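Local structure of polysaccharide deacetylase (Bacillus anthracis, 2J13) at residues V88-L101 against T133-Q145. The protein is a zinc-binding carbohydrate esterase of family 4 that probably removes N-acetyl groups from peptidoglycan of the bacterial cell wall. Residues are numbered along the deposited sequence; the frame is centred on the assembly and turned at random.
Sequences VTGHYIKTQKDLLL and TSVTEEIKKVTGQ. With ZN (zinc ion), chain E.
Ile93 packs as a knob into a hole formed by Val135, Glu138, Ile139 and Val142, joining helix 90-95 and the start of helix 97-105 to helix 125-143 on the outside of the parallel sheet of this NodB-type deacetylase domain. The axis of helix 90-95 runs at 25° to that of 133-143, whereas helix 97-101, beyond the break at Gln96, crosses the same helix at 78°. The two branches of Ile93 divide the hole. CD1 lies 4.0 Å from both Val135 CG1 and Ile139 CG1, while CG2, the branch set opposite the backbone N, points at Glu138 CG, 3.4 Å away. The Glu138 chain bends at chi2, presenting its methylenes to Ile93. Val88, leaving the sheet, adds CG2 against Ile139 CD1 at 4.1 Å. At the other end Val142 CG1 meets Leu100 CD2, in the conformer given, at 3.7 Å; Lys97 CG also comes against it, though a second conformer of Lys97 leaves that placement doubtful. Leu100 meets Thr143 at about a right angle, CG against the methyl CG2 (3.7 Å). That methyl is turned to Leu100 while OG1 serves its own helix end: it bonds Ile139 O from above the carbonyl plane, opposite Thr143 N, and accepts from Gln145 N in a nearly straight bond (171°), an ST turn. Ile110 of strand 109-112 touches Val88, Ile139 and Thr143, placing the sheet beneath this seam. With no hydrogen bond between the segments, their cohesion comes from fitted aliphatic surfaces, Thr143 giving its methyl to the contact and its hydroxyl to its own helix end.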
# COMPACT_ATOMS: atom_id res chain seq x y z
N VAL A 88 -6.91 1.12 -0.12
CA VAL A 88 -8.26 1.31 -0.69
C VAL A 88 -8.63 2.78 -0.93
O VAL A 88 -8.21 3.66 -0.19
CB VAL A 88 -9.37 0.65 0.21
CG1 VAL A 88 -9.05 -0.86 0.39
CG2 VAL A 88 -9.46 1.37 1.54
N THR A 89 -9.41 3.03 -1.98
CA THR A 89 -9.99 4.35 -2.20
C THR A 89 -11.42 4.45 -1.63
O THR A 89 -12.02 3.45 -1.26
CB THR A 89 -10.05 4.69 -3.68
OG1 THR A 89 -10.97 3.81 -4.35
CG2 THR A 89 -8.64 4.62 -4.34
N GLY A 90 -11.98 5.64 -1.63
CA GLY A 90 -13.39 5.84 -1.23
C GLY A 90 -14.40 5.14 -2.13
O GLY A 90 -15.39 4.58 -1.63
N HIS A 91 -14.16 5.14 -3.44
CA HIS A 91 -15.02 4.45 -4.39
C HIS A 91 -15.04 2.97 -4.09
O HIS A 91 -16.08 2.32 -4.08
CB HIS A 91 -14.54 4.67 -5.82
CG HIS A 91 -15.29 3.89 -6.86
ND1 HIS A 91 -16.53 4.28 -7.33
CD2 HIS A 91 -14.97 2.76 -7.54
CE1 HIS A 91 -16.95 3.42 -8.24
NE2 HIS A 91 -16.02 2.49 -8.39
N TYR A 92 -13.87 2.43 -3.79
CA TYR A 92 -13.77 1.02 -3.45
C TYR A 92 -14.55 0.73 -2.15
O TYR A 92 -15.35 -0.20 -2.11
CB TYR A 92 -12.31 0.61 -3.32
CG TYR A 92 -12.15 -0.89 -3.38
CD1 TYR A 92 -12.23 -1.64 -2.23
CD2 TYR A 92 -11.94 -1.53 -4.57
CE1 TYR A 92 -12.12 -3.00 -2.27
CE2 TYR A 92 -11.84 -2.91 -4.63
CZ TYR A 92 -11.91 -3.63 -3.46
OH TYR A 92 -11.83 -5.00 -3.47
N ILE A 93 -14.32 1.52 -1.09
CA ILE A 93 -15.02 1.32 0.19
C ILE A 93 -16.54 1.34 0.01
O ILE A 93 -17.25 0.48 0.55
CB ILE A 93 -14.64 2.38 1.25
CG1 ILE A 93 -13.18 2.24 1.69
CG2 ILE A 93 -15.53 2.24 2.50
CD1 ILE A 93 -12.64 3.50 2.44
N LYS A 94 -17.04 2.32 -0.73
CA LYS A 94 -18.50 2.49 -0.88
C LYS A 94 -19.13 1.35 -1.69
O LYS A 94 -20.30 0.98 -1.44
CB LYS A 94 -18.80 3.83 -1.54
CG LYS A 94 -18.41 5.04 -0.70
CD LYS A 94 -19.38 5.36 0.45
CE LYS A 94 -20.67 5.95 -0.07
NZ LYS A 94 -21.56 6.47 1.01
N THR A 95 -18.39 0.83 -2.66
CA THR A 95 -18.93 -0.15 -3.61
C THR A 95 -18.57 -1.60 -3.29
O THR A 95 -19.15 -2.52 -3.90
CB THR A 95 -18.51 0.17 -5.06
OG1 THR A 95 -17.07 0.10 -5.23
CG2 THR A 95 -19.03 1.56 -5.47
N GLN A 96 -17.65 -1.83 -2.35
CA GLN A 96 -17.20 -3.19 -2.04
C GLN A 96 -17.08 -3.44 -0.54
O GLN A 96 -16.08 -4.00 -0.05
CB GLN A 96 -15.86 -3.48 -2.76
CG GLN A 96 -15.88 -3.25 -4.26
CD GLN A 96 -16.75 -4.23 -5.05
OE1 GLN A 96 -17.09 -5.31 -4.57
NE2 GLN A 96 -17.09 -3.86 -6.30
N LYS A 97 -18.12 -3.08 0.22
CA LYS A 97 -18.06 -3.21 1.67
C LYS A 97 -17.77 -4.65 2.12
O LYS A 97 -17.06 -4.85 3.08
CB LYS A 97 -19.31 -2.68 2.38
CG LYS A 97 -18.97 -1.93 3.67
CD LYS A 97 -20.12 -1.87 4.68
CE LYS A 97 -21.15 -0.83 4.32
NZ LYS A 97 -20.64 0.56 4.28
N ASP A 98 -18.31 -5.64 1.42
CA ASP A 98 -18.11 -7.01 1.85
C ASP A 98 -16.66 -7.48 1.73
O ASP A 98 -16.15 -8.13 2.64
CB ASP A 98 -19.07 -7.93 1.08
CG ASP A 98 -20.51 -7.76 1.52
OD1 ASP A 98 -20.75 -7.24 2.64
OD2 ASP A 98 -21.39 -8.13 0.72
N LEU A 99 -15.98 -7.09 0.65
CA LEU A 99 -14.56 -7.40 0.48
C LEU A 99 -13.72 -6.67 1.55
O LEU A 99 -12.79 -7.23 2.11
CB LEU A 99 -14.08 -7.08 -0.94
CG LEU A 99 -14.51 -8.10 -1.98
CD1 LEU A 99 -14.25 -7.55 -3.40
CD2 LEU A 99 -13.82 -9.45 -1.78
N LEU A 100 -14.08 -5.41 1.84
CA LEU A 100 -13.41 -4.67 2.88
C LEU A 100 -13.47 -5.39 4.24
O LEU A 100 -12.49 -5.49 4.95
CB LEU A 100 -14.04 -3.28 2.93
CG LEU A 100 -13.31 -2.13 3.58
CD1 LEU A 100 -12.05 -1.73 2.80
CD2 LEU A 100 -14.29 -0.98 3.65
N LEU A 101 -14.66 -5.92 4.58
CA LEU A 101 -14.82 -6.66 5.80
C LEU A 101 -14.01 -7.95 5.80
O LEU A 101 -13.51 -8.35 6.84
CB LEU A 101 -16.31 -6.91 6.04
CG LEU A 101 -17.01 -5.60 6.40
CD1 LEU A 101 -18.52 -5.78 6.40
CD2 LEU A 101 -16.54 -5.13 7.77
N THR A 133 -8.36 12.08 5.29
CA THR A 133 -9.17 11.91 6.50
C THR A 133 -10.46 11.18 6.21
O THR A 133 -10.89 10.34 7.04
CB THR A 133 -9.46 13.27 7.16
OG1 THR A 133 -8.21 13.92 7.48
CG2 THR A 133 -10.27 13.05 8.45
N SER A 134 -11.09 11.45 5.09
CA SER A 134 -12.34 10.78 4.74
C SER A 134 -12.19 9.26 4.63
O SER A 134 -13.04 8.51 5.13
CB SER A 134 -12.97 11.36 3.48
OG SER A 134 -12.15 11.25 2.37
N VAL A 135 -11.13 8.80 3.99
CA VAL A 135 -10.86 7.37 3.92
C VAL A 135 -10.54 6.78 5.27
O VAL A 135 -11.02 5.69 5.61
CB VAL A 135 -9.70 7.03 2.89
CG1 VAL A 135 -9.27 5.56 2.94
CG2 VAL A 135 -10.13 7.35 1.50
N THR A 136 -9.71 7.45 6.06
CA THR A 136 -9.34 6.94 7.38
C THR A 136 -10.57 6.74 8.26
O THR A 136 -10.78 5.67 8.82
CB THR A 136 -8.32 7.84 8.08
OG1 THR A 136 -7.08 7.75 7.35
CG2 THR A 136 -8.09 7.40 9.52
N GLU A 137 -11.40 7.76 8.29
CA GLU A 137 -12.63 7.68 9.10
C GLU A 137 -13.57 6.59 8.56
O GLU A 137 -14.20 5.85 9.35
CB GLU A 137 -13.32 9.04 9.11
CG GLU A 137 -12.49 10.11 9.82
CD GLU A 137 -13.17 11.47 9.89
OE1 GLU A 137 -14.20 11.70 9.23
OE2 GLU A 137 -12.61 12.33 10.61
N GLU A 138 -13.69 6.47 7.25
CA GLU A 138 -14.54 5.43 6.66
C GLU A 138 -14.01 4.02 6.95
O GLU A 138 -14.79 3.11 7.31
CB GLU A 138 -14.70 5.65 5.16
CG GLU A 138 -15.87 5.02 4.51
CD GLU A 138 -17.22 5.70 4.85
OE1 GLU A 138 -17.28 6.95 5.07
OE2 GLU A 138 -18.24 4.99 4.89
N ILE A 139 -12.70 3.81 6.82
CA ILE A 139 -12.12 2.50 7.17
C ILE A 139 -12.45 2.12 8.63
O ILE A 139 -12.96 1.02 8.91
CB ILE A 139 -10.58 2.48 6.98
CG1 ILE A 139 -10.23 2.51 5.49
CG2 ILE A 139 -9.98 1.24 7.68
CD1 ILE A 139 -8.72 2.89 5.26
N LYS A 140 -12.21 3.05 9.55
CA LYS A 140 -12.47 2.85 10.98
C LYS A 140 -13.94 2.60 11.28
O LYS A 140 -14.26 1.63 12.02
CB LYS A 140 -11.97 4.04 11.77
CG LYS A 140 -10.45 4.11 11.88
CD LYS A 140 -10.03 5.41 12.51
CE LYS A 140 -8.54 5.46 12.67
NZ LYS A 140 -8.12 6.64 13.44
N LYS A 141 -14.82 3.38 10.68
CA LYS A 141 -16.29 3.22 10.96
C LYS A 141 -16.84 1.94 10.33
O LYS A 141 -17.63 1.23 10.97
CB LYS A 141 -17.07 4.38 10.39
CG LYS A 141 -16.85 5.70 11.07
CD LYS A 141 -17.38 5.72 12.51
CE LYS A 141 -17.45 7.13 13.10
NZ LYS A 141 -17.68 7.12 14.59
N VAL A 142 -16.44 1.63 9.09
CA VAL A 142 -16.97 0.49 8.36
C VAL A 142 -16.42 -0.83 8.90
O VAL A 142 -17.18 -1.82 9.08
CB VAL A 142 -16.76 0.61 6.85
CG1 VAL A 142 -17.07 -0.68 6.14
CG2 VAL A 142 -17.59 1.75 6.27
N THR A 143 -15.13 -0.88 9.19
CA THR A 143 -14.51 -2.18 9.50
C THR A 143 -14.12 -2.39 10.94
O THR A 143 -13.92 -3.54 11.37
CB THR A 143 -13.22 -2.40 8.68
OG1 THR A 143 -12.20 -1.55 9.20
CG2 THR A 143 -13.44 -2.14 7.25
N GLY A 144 -13.99 -1.31 11.70
CA GLY A 144 -13.45 -1.34 13.02
C GLY A 144 -11.97 -1.49 13.20
O GLY A 144 -11.50 -1.58 14.31
N GLN A 145 -11.20 -1.42 12.10
CA GLN A 145 -9.76 -1.32 12.23
C GLN A 145 -9.42 -0.13 13.11
O GLN A 145 -9.93 1.00 12.90
CB GLN A 145 -9.13 -1.16 10.83
CG GLN A 145 -7.62 -1.16 10.86
CD GLN A 145 -7.06 -1.21 9.45
OE1 GLN A 145 -7.17 -2.24 8.77
NE2 GLN A 145 -6.41 -0.13 9.02
ZN ZN E . -17.42 5.88 -7.05
O HOH W 1 -19.21 5.78 -5.60